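Local coordinates for protein anastral spindle 2, SAS 4 (Drosophila melanogaster, PDB 4BY2) that probably acts as a molecular adaptor that binds tubulin in centriole assembly, here as an engineered fusion of the Sas-4 TCP domain with an Ana2 proline-rich segment, at residues T168-L171 with E172-R175. Residues are numbered along the deposited sequence; the frame is centred on the assembly and turned at random.
Sequences TEKL and EEWR
A classic beta bulge in strand 170-175, in the Sas-4 TCP-domain part of this fusion chain, has Leu171 and Glu172 both facing Gln184 of the adjoining antiparallel strand 181-185. The extra residue turns the side chains of Leu171 and Glu172 to one face and leaves Lys170 and Glu173, three positions apart, to meet on the other face of the strand. With chi1 at 49°, Lys170 CG is wedged between its own N and C, and a bend at chi3 (90°) carries the ammonium end across to the Glu173 carboxylate. There Lys170 NZ lies 3.1 Å from Glu173 OE2, a salt bridge whose hydrogen bond is weak, with Glu173 OE1 nearly as near at 3.3 Å from the same NZ. The aliphatic part of the lysine lies alongside, Lys170 CD 3.5 Å from Glu173 OE1. Both side chains also rest on Val183, while Glu173 OE2 forms a weak hydrogen bond with His181 NE2 as well, which makes one oxygen the meeting point of two partners. An alanine in place of Glu173 takes away the carboxylate and would probably leave the Lys170 ammonium without its charged mate and the lysine chain less fixed. Strand 160-163 flanks the other edge, where the backbone of Glu173 is hydrogen-bonded to Ile162 and the side chain of Glu172 touches Lys161. Within the bulge the contact is looser, a methyl against a carboxylate: Leu171 CD2 lies 3.8 Å from Glu172 OE2.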
loop_
_atom_site.group_PDB
_atom_site.type_symbol
_atom_site.label_atom_id
_atom_site.label_comp_id
_atom_site.label_asym_id
_atom_site.label_seq_id
_atom_site.Cartn_x
_atom_site.Cartn_y
_atom_site.Cartn_z
ATOM N N THR A 168 -16.045 4.601 -16.144
ATOM C CA THR A 168 -15.746 6.006 -16.436
ATOM C C THR A 168 -17.031 6.774 -16.862
ATOM O O THR A 168 -17.037 7.542 -17.822
ATOM C CB THR A 168 -14.542 6.192 -17.386
ATOM O OG1 THR A 168 -13.601 5.139 -17.168
ATOM C CG2 THR A 168 -13.841 7.542 -17.174
ATOM N N GLU A 169 -18.124 6.515 -16.124
ATOM C CA GLU A 169 -19.413 7.195 -16.195
ATOM C C GLU A 169 -19.178 8.275 -15.150
ATOM O O GLU A 169 -19.401 9.460 -15.401
ATOM C CB GLU A 169 -20.538 6.246 -15.729
ATOM C CG GLU A 169 -21.911 6.584 -16.271
ATOM C CD GLU A 169 -22.178 5.897 -17.594
ATOM O OE1 GLU A 169 -22.403 4.665 -17.588
ATOM O OE2 GLU A 169 -22.129 6.582 -18.640
ATOM N N LYS A 170 -18.611 7.825 -14.001
ATOM C CA LYS A 170 -18.192 8.583 -12.828
ATOM C C LYS A 170 -16.653 8.615 -12.773
ATOM O O LYS A 170 -16.000 7.565 -12.727
ATOM C CB LYS A 170 -18.793 7.996 -11.526
ATOM C CG LYS A 170 -18.640 6.473 -11.363
ATOM C CD LYS A 170 -18.932 6.013 -9.948
ATOM C CE LYS A 170 -20.389 5.682 -9.750
ATOM N NZ LYS A 170 -20.640 5.076 -8.419
ATOM N N LEU A 171 -16.076 9.823 -12.824
ATOM C CA LEU A 171 -14.631 10.041 -12.815
ATOM C C LEU A 171 -13.973 9.681 -11.470
ATOM O O LEU A 171 -13.046 8.870 -11.448
ATOM C CB LEU A 171 -14.323 11.496 -13.194
ATOM C CG LEU A 171 -12.883 11.783 -13.571
ATOM C CD1 LEU A 171 -12.703 11.771 -15.081
ATOM C CD2 LEU A 171 -12.424 13.103 -12.985
ATOM N N GLU A 172 -14.424 10.313 -10.370
ATOM C CA GLU A 172 -13.902 10.115 -9.016
ATOM C C GLU A 172 -15.027 10.209 -7.983
ATOM O O GLU A 172 -15.971 10.985 -8.163
ATOM C CB GLU A 172 -12.835 11.178 -8.690
ATOM C CG GLU A 172 -11.471 10.950 -9.326
ATOM C CD GLU A 172 -10.644 12.201 -9.567
ATOM O OE1 GLU A 172 -10.855 13.214 -8.861
ATOM O OE2 GLU A 172 -9.787 12.167 -10.479
ATOM N N GLU A 173 -14.911 9.426 -6.896
ATOM C CA GLU A 173 -15.861 9.421 -5.784
ATOM C C GLU A 173 -15.176 9.834 -4.496
ATOM O O GLU A 173 -14.028 9.458 -4.259
ATOM C CB GLU A 173 -16.546 8.064 -5.628
ATOM C CG GLU A 173 -17.790 7.922 -6.485
ATOM C CD GLU A 173 -18.519 6.604 -6.320
ATOM O OE1 GLU A 173 -17.927 5.548 -6.643
ATOM O OE2 GLU A 173 -19.691 6.628 -5.880
ATOM N N TRP A 174 -15.880 10.618 -3.670
ATOM C CA TRP A 174 -15.361 11.138 -2.413
ATOM C C TRP A 174 -16.268 10.839 -1.233
ATOM O O TRP A 174 -17.482 10.992 -1.334
ATOM C CB TRP A 174 -15.133 12.648 -2.529
ATOM C CG TRP A 174 -13.889 13.024 -3.274
ATOM C CD1 TRP A 174 -13.763 13.224 -4.618
ATOM C CD2 TRP A 174 -12.599 13.285 -2.706
ATOM N NE1 TRP A 174 -12.472 13.592 -4.922
ATOM C CE2 TRP A 174 -11.737 13.640 -3.766
ATOM C CE3 TRP A 174 -12.087 13.256 -1.396
ATOM C CZ2 TRP A 174 -10.392 13.965 -3.558
ATOM C CZ3 TRP A 174 -10.755 13.574 -1.193
ATOM C CH2 TRP A 174 -9.921 13.922 -2.264
ATOM N N ARG A 175 -15.668 10.427 -0.104
ATOM C CA ARG A 175 -16.371 10.138 1.144
ATOM C C ARG A 175 -15.677 10.903 2.269
ATOM O O ARG A 175 -14.548 10.574 2.635
ATOM C CB ARG A 175 -16.432 8.626 1.427
ATOM C CG ARG A 175 -17.377 7.868 0.500
ATOM C CD ARG A 175 -17.768 6.512 1.061
ATOM N NE ARG A 175 -18.636 5.772 0.142
ATOM C CZ ARG A 175 -19.964 5.847 0.128
ATOM N NH1 ARG A 175 -20.600 6.635 0.987
ATOM N NH2 ARG A 175 -20.665 5.139 -0.746
#